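Local coordinates for ketosynthase (Streptomyces sp. MSC090213JE08, PDB 6KXF), which probably catalyses the condensation of a fatty acyl group with malonyl-ACP, releasing carbon dioxide and giving a 3-oxoacyl-ACP, at residues Ala6-Val11 / Asp182-Gly187; Val189-Cys194 / Val239-Glu244; Lys224-Ile229 / Gly304-Asp309; Lys331-His336 / Ile358-Asn363. One frame throughout, in Å; residues are numbered along the deposited sequence.

Contact 1 (Ala6-Val11 / Asp182-Gly187)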
# COMPACT_ATOMS: atom_id res chain seq x y z
N ALA A 6 -20.88 -10.76 -23.17
CA ALA A 6 -19.39 -10.97 -23.21
C ALA A 6 -18.69 -9.77 -22.55
O ALA A 6 -19.11 -8.61 -22.67
CB ALA A 6 -18.90 -11.17 -24.62
N ARG A 7 -17.62 -10.06 -21.82
CA ARG A 7 -17.00 -9.03 -21.01
C ARG A 7 -16.22 -8.05 -21.89
O ARG A 7 -15.83 -8.32 -23.03
CB ARG A 7 -16.13 -9.67 -19.93
CG ARG A 7 -14.93 -10.39 -20.50
CD ARG A 7 -14.13 -10.86 -19.31
NE ARG A 7 -12.96 -11.55 -19.80
CZ ARG A 7 -12.20 -12.28 -19.02
NH1 ARG A 7 -11.15 -12.90 -19.55
NH2 ARG A 7 -12.50 -12.37 -17.73
N ARG A 8 -16.02 -6.87 -21.34
CA ARG A 8 -15.37 -5.78 -22.05
C ARG A 8 -13.90 -6.15 -22.25
O ARG A 8 -13.26 -6.67 -21.36
CB ARG A 8 -15.52 -4.48 -21.26
CG ARG A 8 -16.91 -3.86 -21.32
CD ARG A 8 -16.90 -2.41 -20.90
NE ARG A 8 -16.47 -1.48 -21.95
CZ ARG A 8 -16.22 -0.19 -21.73
NH1 ARG A 8 -15.96 0.24 -20.49
NH2 ARG A 8 -16.21 0.65 -22.75
N ARG A 9 -13.38 -5.87 -23.44
CA ARG A 9 -11.95 -6.03 -23.71
C ARG A 9 -11.19 -4.73 -23.37
O ARG A 9 -11.67 -3.62 -23.58
CB ARG A 9 -11.79 -6.49 -25.15
CG ARG A 9 -12.36 -7.88 -25.37
CD ARG A 9 -11.41 -8.71 -26.20
NE ARG A 9 -11.57 -8.36 -27.58
CZ ARG A 9 -10.70 -8.60 -28.54
NH1 ARG A 9 -9.45 -8.97 -28.28
NH2 ARG A 9 -11.09 -8.47 -29.78
N VAL A 10 -10.00 -4.91 -22.79
CA VAL A 10 -9.18 -3.80 -22.28
C VAL A 10 -7.76 -3.97 -22.85
O VAL A 10 -7.17 -5.04 -22.71
CB VAL A 10 -9.19 -3.81 -20.75
CG1 VAL A 10 -8.17 -2.85 -20.16
CG2 VAL A 10 -10.59 -3.54 -20.18
N VAL A 11 -7.24 -2.93 -23.48
CA VAL A 11 -5.96 -2.96 -24.16
C VAL A 11 -5.02 -1.89 -23.57
O VAL A 11 -5.48 -0.93 -22.92
CB VAL A 11 -6.14 -2.78 -25.69
CG1 VAL A 11 -6.79 -4.00 -26.33
CG2 VAL A 11 -6.89 -1.51 -26.05
N ASP A 182 -10.42 -3.94 -13.75
CA ASP A 182 -11.74 -4.10 -13.10
C ASP A 182 -12.60 -2.84 -13.33
O ASP A 182 -13.81 -2.94 -13.58
CB ASP A 182 -11.59 -4.38 -11.61
CG ASP A 182 -11.17 -5.81 -11.27
OD1 ASP A 182 -11.36 -6.74 -12.15
OD2 ASP A 182 -10.65 -6.00 -10.14
N SER A 183 -11.97 -1.66 -13.23
CA SER A 183 -12.67 -0.38 -13.35
C SER A 183 -13.26 -0.25 -14.75
O SER A 183 -14.39 0.23 -14.91
CB SER A 183 -11.77 0.77 -13.01
OG SER A 183 -11.45 0.72 -11.64
N ILE A 184 -12.50 -0.64 -15.77
CA ILE A 184 -12.96 -0.53 -17.14
C ILE A 184 -13.94 -1.66 -17.48
O ILE A 184 -14.93 -1.44 -18.18
CB ILE A 184 -11.81 -0.48 -18.16
CG1 ILE A 184 -10.91 0.73 -17.96
CG2 ILE A 184 -12.39 -0.51 -19.57
CD1 ILE A 184 -9.65 0.72 -18.81
N ARG A 185 -13.70 -2.88 -16.99
CA ARG A 185 -14.63 -3.98 -17.28
C ARG A 185 -15.99 -3.76 -16.56
O ARG A 185 -16.97 -4.34 -16.96
CB ARG A 185 -14.01 -5.32 -16.88
CG ARG A 185 -13.09 -5.88 -17.96
CD ARG A 185 -12.49 -7.24 -17.66
NE ARG A 185 -11.87 -7.79 -18.87
CZ ARG A 185 -11.03 -8.81 -18.88
NH1 ARG A 185 -10.74 -9.47 -17.76
NH2 ARG A 185 -10.48 -9.17 -20.04
N SER A 186 -16.03 -2.92 -15.54
CA SER A 186 -17.29 -2.57 -14.84
C SER A 186 -18.18 -1.70 -15.73
O SER A 186 -19.37 -1.58 -15.48
CB SER A 186 -17.01 -1.92 -13.52
OG SER A 186 -16.65 -0.56 -13.68
N GLY A 187 -17.61 -1.08 -16.77
CA GLY A 187 -18.33 -0.11 -17.57
C GLY A 187 -18.32 1.31 -17.01
O GLY A 187 -18.69 2.23 -17.70
O HOH W 1 -16.95 -6.58 -18.74
O HOH W 2 -9.24 -7.64 -22.50
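Arg185 reaches from the last turn of helix 172-185 across the backbone of Arg8. Its chain is extended from CG to NE. Arg185 NE donates to Arg8 O at 3.1 Å, close to the plane of the guanidinium and with an N-H...O angle of 160°.

The tight part lies deeper. Val10 CG2 meets Ile184 CG2 at 3.6 Å, and both side chains are buried. Arg8 bends at chi3 (81°), which brings Arg8 NH1 to Ile184 O as a donor at 3.0 Å. That carbonyl also accepts from Gly187 N, so two donors grip it. Arg8 NH2 has its salt bridge with Asp190.

The outer side is more open to solvent. Exposed Arg7 lays its guanidinium flat on that of Arg185, with centres 3.7 Å apart and planes at 15°. The carbonyls of Asp287 and Leu258, which take Arg7 NH1 and Arg185 NH1, probably ease the closeness of the two cations. One water joins Arg8 N to Arg185 O.

With an alanine at Arg185, Arg8 O would probably lose this donor and the Arg7 guanidinium its stacking partner, leaving it less firmly fixed.

The contact joins the start of strand 10-19 to helix 172-185. Val10 and Ile184 both touch Leu240 of strand 234-242, Arg8 lies against Glu244 of helix 243-248, and Asp182 pairs with Arg196 of the neighbouring ketosynthase chain, which differs in sequence.

Contact 2 (Val189-Cys194 / Val239-Glu244)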
# COMPACT_ATOMS: atom_id res chain seq x y z
N VAL A 189 -15.78 3.38 -16.36
CA VAL A 189 -14.80 4.28 -17.05
C VAL A 189 -14.28 3.52 -18.27
O VAL A 189 -14.37 2.29 -18.32
CB VAL A 189 -13.63 4.67 -16.14
CG1 VAL A 189 -14.07 5.45 -14.90
CG2 VAL A 189 -12.82 3.44 -15.72
N ASP A 190 -13.74 4.26 -19.25
CA ASP A 190 -13.19 3.66 -20.47
C ASP A 190 -11.66 3.84 -20.53
O ASP A 190 -11.02 3.40 -21.48
CB ASP A 190 -13.86 4.29 -21.70
CG ASP A 190 -15.33 3.89 -21.85
OD1 ASP A 190 -15.75 2.87 -21.25
OD2 ASP A 190 -16.04 4.59 -22.59
N ILE A 191 -11.06 4.49 -19.54
CA ILE A 191 -9.62 4.78 -19.56
C ILE A 191 -9.09 4.81 -18.11
O ILE A 191 -9.70 5.37 -17.20
CB ILE A 191 -9.36 6.08 -20.36
CG1 ILE A 191 -7.91 6.20 -20.82
CG2 ILE A 191 -9.77 7.32 -19.58
CD1 ILE A 191 -7.79 6.74 -22.22
N ALA A 192 -7.90 4.21 -17.89
CA ALA A 192 -7.26 4.19 -16.59
C ALA A 192 -5.73 4.32 -16.77
O ALA A 192 -5.20 3.74 -17.71
CB ALA A 192 -7.61 2.91 -15.90
N LEU A 193 -5.10 5.16 -15.95
CA LEU A 193 -3.67 5.30 -15.89
C LEU A 193 -3.20 4.60 -14.62
O LEU A 193 -3.59 4.99 -13.53
CB LEU A 193 -3.32 6.79 -15.85
CG LEU A 193 -3.85 7.65 -17.02
CD1 LEU A 193 -3.33 9.06 -16.91
CD2 LEU A 193 -3.49 7.06 -18.36
N CYS A 194 -2.41 3.54 -14.78
CA CYS A 194 -2.09 2.62 -13.74
C CYS A 194 -0.60 2.28 -13.77
O CYS A 194 -0.00 2.14 -14.82
CB CYS A 194 -2.87 1.31 -13.90
SG CYS A 194 -4.66 1.57 -14.12
N VAL A 239 -1.30 3.04 -19.93
CA VAL A 239 -2.65 3.48 -20.34
C VAL A 239 -3.46 2.23 -20.66
O VAL A 239 -3.17 1.50 -21.63
CB VAL A 239 -2.66 4.48 -21.52
CG1 VAL A 239 -4.08 4.94 -21.88
CG2 VAL A 239 -1.80 5.69 -21.22
N LEU A 240 -4.47 1.98 -19.81
CA LEU A 240 -5.45 0.94 -20.04
C LEU A 240 -6.66 1.64 -20.64
O LEU A 240 -7.00 2.71 -20.16
CB LEU A 240 -5.84 0.24 -18.73
CG LEU A 240 -4.89 -0.82 -18.21
CD1 LEU A 240 -3.59 -0.19 -17.74
CD2 LEU A 240 -5.54 -1.62 -17.07
N GLU A 241 -7.27 1.01 -21.67
CA GLU A 241 -8.29 1.68 -22.45
C GLU A 241 -9.25 0.60 -22.97
O GLU A 241 -8.81 -0.50 -23.26
CB GLU A 241 -7.58 2.45 -23.56
CG GLU A 241 -8.49 3.30 -24.41
CD GLU A 241 -7.79 4.29 -25.34
OE1 GLU A 241 -6.54 4.31 -25.38
OE2 GLU A 241 -8.52 5.03 -26.03
N SER A 242 -10.56 0.89 -23.05
CA SER A 242 -11.49 -0.04 -23.66
C SER A 242 -11.07 -0.30 -25.11
O SER A 242 -10.63 0.62 -25.87
CB SER A 242 -12.92 0.49 -23.61
OG SER A 242 -13.02 1.75 -24.27
N LEU A 243 -11.22 -1.53 -25.57
CA LEU A 243 -10.95 -1.75 -27.02
C LEU A 243 -11.74 -0.76 -27.89
O LEU A 243 -11.21 -0.20 -28.84
CB LEU A 243 -11.31 -3.18 -27.36
CG LEU A 243 -11.01 -3.61 -28.77
CD1 LEU A 243 -9.57 -3.28 -29.14
CD2 LEU A 243 -11.31 -5.08 -28.91
N GLU A 244 -13.03 -0.53 -27.55
CA GLU A 244 -13.88 0.35 -28.33
C GLU A 244 -13.26 1.76 -28.40
O GLU A 244 -13.24 2.39 -29.47
CB GLU A 244 -15.30 0.37 -27.76
CG GLU A 244 -15.96 -0.99 -27.79
CD GLU A 244 -16.10 -1.56 -26.38
OE1 GLU A 244 -17.27 -1.66 -25.91
OE2 GLU A 244 -15.04 -1.86 -25.73
O HOH W 3 -15.42 3.14 -24.86
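Ala192 and Leu240 form an antiparallel hydrogen-bonded pair in the large mixed sheet of the thiolase-like fold. Ala192 N donates to Leu240 O at 2.9 Å, and Leu240 N returns a bond to Ala192 O at 2.8 Å. One more bond, Ser242 N to Asp190 O at 3.0 Å, extends the pairing toward helix 243-248. The two strands run at 163° to each other.

Ile191 shows how one face is filled. Its CB stands beside the pairing, with Leu240 O as its nearest neighbour across the strands. CG1 is anti to the backbone N (chi1 -161°), which carries it over the partner strand, and it passes Leu240 O at 3.7 Å. CD1 ends between two residues: it is 4.0 Å from Glu241 CD and 4.1 Å from Val239 CG1. Ile191 and Glu241 lie side by side and point the same way. Further along this face Leu193 CD2 packs on Val239 CG2 at 3.6 Å. The buried Glu241 carboxylate is well satisfied, by Arg249, Ser245 and Thr13.

Ala192 and Leu240 face the other way, toward helix 172-185. There Leu240 touches Leu12 of strand 10-19, and Cys194 SG lies against Leu240 CD1. Cys194 also touches Val177 of that helix.

At the Asp190 end, where Arg8 is the main partner of the carboxylate, Ser242 OG bonds to Ser245 N as the N-cap of the following helix. A water donates weakly to Asp190 OD2 and sits 2.8 Å from Ser242 OG.

Contact 3 (Lys224-Ile229 / Gly304-Asp309). With DYF ([(3~{R})-2,2-dimethyl-4-[[3-[2-[[(~{E})-oct-2-enoyl]amino]ethylamino]-3-oxidanylidene-propyl]amino]-3-oxidanyl-4-oxidanylidene-butyl] dihydrogen phosphate), chain D.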
# COMPACT_ATOMS: atom_id res chain seq x y z
N LYS A 224 22.30 -20.24 -7.92
CA LYS A 224 22.65 -21.11 -6.77
C LYS A 224 23.30 -20.29 -5.65
O LYS A 224 23.10 -20.61 -4.49
CB LYS A 224 23.58 -22.22 -7.29
CG LYS A 224 24.20 -23.15 -6.27
CD LYS A 224 25.19 -24.14 -6.91
CE LYS A 224 26.52 -24.21 -6.19
NZ LYS A 224 26.37 -24.79 -4.84
N ASP A 225 24.08 -19.27 -6.01
CA ASP A 225 24.89 -18.48 -5.07
C ASP A 225 24.37 -17.04 -4.95
O ASP A 225 25.10 -16.14 -4.62
CB ASP A 225 26.36 -18.39 -5.49
CG ASP A 225 27.05 -19.73 -5.70
OD1 ASP A 225 26.71 -20.69 -4.98
OD2 ASP A 225 27.95 -19.79 -6.56
N ARG A 226 23.09 -16.83 -5.24
CA ARG A 226 22.50 -15.49 -5.18
C ARG A 226 22.59 -14.99 -3.74
O ARG A 226 22.41 -15.82 -2.81
CB ARG A 226 21.06 -15.60 -5.68
CG ARG A 226 20.14 -16.40 -4.77
CD ARG A 226 18.83 -16.68 -5.44
NE ARG A 226 17.93 -17.50 -4.63
CZ ARG A 226 17.90 -18.83 -4.63
NH1 ARG A 226 18.80 -19.53 -5.32
NH2 ARG A 226 16.96 -19.46 -3.96
N GLN A 227 22.76 -13.67 -3.56
CA GLN A 227 22.94 -13.02 -2.26
C GLN A 227 21.99 -11.84 -2.03
O GLN A 227 22.26 -11.03 -1.15
CB GLN A 227 24.35 -12.45 -2.17
CG GLN A 227 25.43 -13.45 -2.57
CD GLN A 227 25.68 -14.42 -1.44
OE1 GLN A 227 25.62 -14.06 -0.27
NE2 GLN A 227 25.94 -15.66 -1.80
N GLY A 228 20.91 -11.73 -2.82
CA GLY A 228 19.87 -10.71 -2.58
C GLY A 228 19.81 -9.63 -3.66
O GLY A 228 20.36 -9.80 -4.77
N ILE A 229 19.17 -8.50 -3.29
CA ILE A 229 18.69 -7.42 -4.19
C ILE A 229 19.72 -6.29 -4.26
O ILE A 229 20.61 -6.14 -3.40
CB ILE A 229 17.35 -6.85 -3.68
CG1 ILE A 229 17.54 -5.86 -2.52
CG2 ILE A 229 16.41 -7.95 -3.28
CD1 ILE A 229 16.35 -4.95 -2.23
N GLY A 304 15.90 -12.19 -6.33
CA GLY A 304 17.27 -12.62 -6.15
C GLY A 304 17.59 -12.92 -4.70
O GLY A 304 18.72 -13.16 -4.36
N THR A 305 16.59 -12.91 -3.82
CA THR A 305 16.83 -13.40 -2.43
C THR A 305 16.76 -14.94 -2.39
O THR A 305 16.17 -15.60 -3.27
CB THR A 305 15.85 -12.80 -1.41
OG1 THR A 305 14.50 -13.19 -1.70
CG2 THR A 305 15.90 -11.30 -1.33
N LYS A 306 17.36 -15.50 -1.35
CA LYS A 306 17.35 -16.96 -1.15
C LYS A 306 15.88 -17.42 -1.06
O LYS A 306 15.44 -18.26 -1.83
CB LYS A 306 18.25 -17.36 0.03
CG LYS A 306 19.66 -17.83 -0.35
CD LYS A 306 19.69 -19.22 -1.06
CE LYS A 306 21.07 -19.78 -1.39
NZ LYS A 306 21.96 -18.79 -2.07
N ALA A 307 15.11 -16.78 -0.17
CA ALA A 307 13.76 -17.23 0.15
C ALA A 307 12.83 -16.99 -1.04
O ALA A 307 12.00 -17.83 -1.34
CB ALA A 307 13.24 -16.52 1.37
N ASN A 308 12.97 -15.84 -1.71
CA ASN A 308 11.97 -15.52 -2.77
C ASN A 308 12.05 -16.55 -3.91
O ASN A 308 11.06 -17.13 -4.32
CB ASN A 308 12.11 -14.14 -3.41
CG ASN A 308 11.13 -14.01 -4.56
OD1 ASN A 308 9.95 -13.79 -4.31
ND2 ASN A 308 11.57 -14.27 -5.78
N ASP A 309 13.26 -16.74 -4.45
CA ASP A 309 13.39 -17.45 -5.70
C ASP A 309 13.13 -18.94 -5.50
O ASP A 309 12.60 -19.61 -6.38
CB ASP A 309 14.74 -17.21 -6.34
CG ASP A 309 15.04 -15.76 -6.71
OD1 ASP A 309 14.16 -14.85 -6.52
OD2 ASP A 309 16.19 -15.53 -7.13
C29 DYF D . 9.74 -3.21 2.33
C26 DYF D . 9.53 -5.55 -0.83
C25 DYF D . 9.83 -6.84 -0.63
O13 DYF D . 13.94 -12.93 2.60
C21 DYF D . 8.37 -10.12 -1.09
C17 DYF D . 11.61 -11.75 -0.71
O11 DYF D . 11.83 -13.72 5.34
N22 DYF D . 8.73 -9.04 -1.81
C10 DYF D . 13.12 -13.63 4.75
N19 DYF D . 10.18 -11.69 -0.80
C30 DYF D . 8.60 -2.33 2.90
C31 DYF D . 8.98 -1.34 4.00
N14 DYF D . 11.79 -12.32 3.04
C28 DYF D . 9.16 -4.26 1.37
C27 DYF D . 9.97 -4.40 0.10
C23 DYF D . 9.41 -7.85 -1.72
C20 DYF D . 9.39 -11.08 -1.83
C16 DYF D . 11.99 -12.47 0.57
C15 DYF D . 11.65 -11.62 1.77
C12 DYF D . 13.04 -12.95 3.38
C01 DYF D . 13.46 -11.41 5.98
C02 DYF D . 13.97 -12.87 5.80
C03 DYF D . 15.47 -12.84 5.46
C04 DYF D . 13.80 -13.64 7.14
O05 DYF D . 14.31 -14.94 6.98
P06 DYF D . 13.37 -16.31 7.03
O07 DYF D . 13.56 -16.94 8.40
O08 DYF D . 13.96 -17.24 5.99
O09 DYF D . 11.88 -16.03 7.00
O18 DYF D . 12.41 -11.31 -1.50
O24 DYF D . 9.49 -7.67 -2.92
O HOH W 4 20.91 -12.07 -5.88
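Arg226 threads its extended side chain beside the start of helix 306-320. Arg226 NE donates to Thr305 O at 2.9 Å, with the oxygen in the guanidinium plane. Arg226 NH2 donates to Lys306 O at 2.9 Å, on a lone pair of that carbonyl. Lys306 CD lies over one face of the guanidinium and Asp309 CB over the opposite face. Asp309 OD2 is well out of the plane, 3.6 Å from Arg226 NE, a long salt bridge of charges alone. Arg226 NH1 pairs with Asp368.

Thr305 is the N-cap: its OG1 accepts from Asn308 N at 3.1 Å. The same OG1 donates to O18 of the bound group DYF at 2.8 Å, and the capped helix start lines the phosphopantetheine-like arm of DYF. OG1 stands between the backbone N and the carbonyl carbon (chi1 63°), where it meets both partners.

Further out, Asp309 OD1 accepts from both Gly304 N and Asn308 ND2, while OD2 takes Phe222 N. Lys306 folds back along the loop, and Lys306 NZ donates to Lys224 O at 3.2 Å. A water donates to both Gly228 O and Gly304 O. On the outer side of the loop Gln227 packs on Asn62 of the ACP chain.

Contact 4 (Lys331-His336 / Ile358-Asn363). With DYF ([(3~{R})-2,2-dimethyl-4-[[3-[2-[[(~{E})-oct-2-enoyl]amino]ethylamino]-3-oxidanylidene-propyl]amino]-3-oxidanyl-4-oxidanylidene-butyl] dihydrogen phosphate), chain D.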
# COMPACT_ATOMS: atom_id res chain seq x y z
N LYS A 331 14.20 -7.98 -12.67
CA LYS A 331 15.00 -7.36 -11.57
C LYS A 331 16.50 -7.69 -11.67
O LYS A 331 17.32 -6.99 -11.06
CB LYS A 331 14.45 -7.81 -10.22
CG LYS A 331 13.04 -7.28 -9.93
CD LYS A 331 12.58 -7.53 -8.52
CE LYS A 331 11.13 -7.16 -8.27
NZ LYS A 331 10.23 -7.80 -9.26
N SER A 332 16.89 -8.74 -12.42
CA SER A 332 18.33 -8.97 -12.74
C SER A 332 18.96 -7.71 -13.36
O SER A 332 20.12 -7.39 -13.12
CB SER A 332 18.52 -10.18 -13.62
OG SER A 332 17.96 -10.00 -14.91
N MET A 333 18.17 -6.99 -14.17
CA MET A 333 18.62 -5.79 -14.88
C MET A 333 18.29 -4.52 -14.07
O MET A 333 19.12 -3.66 -13.93
CB MET A 333 17.96 -5.69 -16.25
CG MET A 333 18.41 -6.77 -17.21
SD MET A 333 17.51 -6.72 -18.78
CE MET A 333 16.12 -7.76 -18.33
N LEU A 334 17.06 -4.42 -13.54
CA LEU A 334 16.54 -3.15 -12.93
C LEU A 334 16.92 -3.00 -11.45
O LEU A 334 16.76 -1.93 -10.90
CB LEU A 334 15.00 -3.15 -13.01
CG LEU A 334 14.44 -2.94 -14.42
CD1 LEU A 334 12.91 -2.84 -14.37
CD2 LEU A 334 15.06 -1.71 -15.06
N GLY A 335 17.31 -4.10 -10.80
CA GLY A 335 17.24 -4.15 -9.36
C GLY A 335 15.79 -4.14 -8.91
O GLY A 335 14.87 -4.35 -9.72
N HIS A 336 15.57 -3.89 -7.61
CA HIS A 336 14.20 -3.95 -7.07
C HIS A 336 13.64 -2.53 -6.98
O HIS A 336 13.98 -1.78 -6.07
CB HIS A 336 14.17 -4.70 -5.73
CG HIS A 336 12.81 -5.12 -5.28
ND1 HIS A 336 11.66 -4.52 -5.72
CD2 HIS A 336 12.41 -6.04 -4.38
CE1 HIS A 336 10.61 -5.09 -5.18
NE2 HIS A 336 11.05 -6.03 -4.32
N ILE A 358 12.06 -12.57 -25.55
CA ILE A 358 11.99 -12.77 -24.14
C ILE A 358 13.19 -12.08 -23.50
O ILE A 358 14.35 -12.36 -23.86
CB ILE A 358 11.90 -14.27 -23.80
CG1 ILE A 358 10.77 -14.97 -24.57
CG2 ILE A 358 11.74 -14.42 -22.30
CD1 ILE A 358 10.61 -16.43 -24.25
N PRO A 359 12.98 -11.18 -22.52
CA PRO A 359 14.10 -10.56 -21.83
C PRO A 359 14.84 -11.54 -20.93
O PRO A 359 14.26 -12.47 -20.37
CB PRO A 359 13.51 -9.40 -21.01
CG PRO A 359 12.04 -9.73 -20.90
CD PRO A 359 11.68 -10.67 -22.04
N PRO A 360 16.17 -11.36 -20.78
CA PRO A 360 17.00 -12.32 -20.04
C PRO A 360 17.01 -12.16 -18.52
O PRO A 360 16.82 -11.07 -17.99
CB PRO A 360 18.41 -11.99 -20.56
CG PRO A 360 18.35 -10.52 -20.85
CD PRO A 360 16.95 -10.28 -21.39
N THR A 361 17.33 -13.25 -17.82
CA THR A 361 17.84 -13.17 -16.44
C THR A 361 19.35 -13.01 -16.53
O THR A 361 20.05 -14.00 -16.84
CB THR A 361 17.45 -14.43 -15.65
OG1 THR A 361 16.04 -14.67 -15.77
CG2 THR A 361 17.84 -14.34 -14.18
N ILE A 362 19.86 -11.81 -16.23
CA ILE A 362 21.29 -11.55 -16.40
C ILE A 362 22.02 -11.93 -15.10
O ILE A 362 21.41 -12.30 -14.07
CB ILE A 362 21.57 -10.09 -16.86
CG1 ILE A 362 21.29 -9.05 -15.78
CG2 ILE A 362 20.85 -9.75 -18.18
CD1 ILE A 362 21.96 -7.72 -15.98
N ASN A 363 23.36 -11.85 -15.16
CA ASN A 363 24.25 -12.15 -14.03
C ASN A 363 24.12 -13.62 -13.61
O ASN A 363 24.36 -13.96 -12.45
CB ASN A 363 24.02 -11.22 -12.84
CG ASN A 363 24.04 -9.75 -13.21
OD1 ASN A 363 24.89 -9.32 -14.01
ND2 ASN A 363 23.13 -8.99 -12.59
C29 DYF D . 9.74 -3.21 2.33
C26 DYF D . 9.53 -5.55 -0.83
C25 DYF D . 9.83 -6.84 -0.63
O13 DYF D . 13.94 -12.93 2.60
C21 DYF D . 8.37 -10.12 -1.09
C17 DYF D . 11.61 -11.75 -0.71
O11 DYF D . 11.83 -13.72 5.34
N22 DYF D . 8.73 -9.04 -1.81
C10 DYF D . 13.12 -13.63 4.75
N19 DYF D . 10.18 -11.69 -0.80
C30 DYF D . 8.60 -2.33 2.90
C31 DYF D . 8.98 -1.34 4.00
N14 DYF D . 11.79 -12.32 3.04
C28 DYF D . 9.16 -4.26 1.37
C27 DYF D . 9.97 -4.40 0.10
C23 DYF D . 9.41 -7.85 -1.72
C20 DYF D . 9.39 -11.08 -1.83
C16 DYF D . 11.99 -12.47 0.57
C15 DYF D . 11.65 -11.62 1.77
C12 DYF D . 13.04 -12.95 3.38
C01 DYF D . 13.46 -11.41 5.98
C02 DYF D . 13.97 -12.87 5.80
C03 DYF D . 15.47 -12.84 5.46
C04 DYF D . 13.80 -13.64 7.14
O05 DYF D . 14.31 -14.94 6.98
P06 DYF D . 13.37 -16.31 7.03
O07 DYF D . 13.56 -16.94 8.40
O08 DYF D . 13.96 -17.24 5.99
O09 DYF D . 11.88 -16.03 7.00
O18 DYF D . 12.41 -11.31 -1.50
O24 DYF D . 9.49 -7.67 -2.92
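Ser332 points its hydroxyl at the backbone of Ile362. Ile362 N donates to Ser332 OG at 2.9 Å, nearly straight at 166°. With chi1 at 66° the hydroxyl is flanked by its own backbone N and carbonyl carbon, and from there it also bonds to Ala329 O. Ile362 answers with its own side chain: CG1 presses on Ser332 O at 3.3 Å.

Met333 crosses both Ile362 and Pro360 at about a right angle. Met333 CG touches Ile362 CD1 at 3.9 Å. The chain then bends at chi3 and drops CE by Pro360 O at 3.4 Å, with the rings of Pro359 and Pro360 also in touch.

Replacing Ser332 by an alanine would remove the hydroxyl, so Ile362 N would probably lose its acceptor, Ala329 O this donor, and the loop 359-362 some of its hold.

Beyond the helix, His336 NE2 donates to DYF O24 at 2.7 Å, almost straight at 175°. His336 also touches Cys170. With His301 these two are probably the Cys-His-His active site of this family.

Short helix 331-334 packs against the loop after strand 357-358. Around it, Met333 touches Leu32 of helix 25-34, Leu334 packs on Leu344 of helix 341-355, and Thr361 touches Val328 of strand 326-328.

From the N terminus, contact 1 closes the longest loop and sets helix 172-185 against strand 10-19. Contact 2 opens just after it and pairs strands 191-198 and 234-242 of the same sheet. Contact 3 starts inside that loop and ends beyond it, so contacts 2 and 3 cross. It joins the loop before strand 234-242 to helix 306-320. Contact 4 follows in series and joins helix 331-334 to the loop after strand 357-358. None of the four nests in another. Contacts 1 and 2 touch, their centres about 9 Å apart. Contacts 3 and 4 lie across the chain's centre from them, their centres about 13 Å apart. There Ile229 meets His336, and both contacts reach DYF.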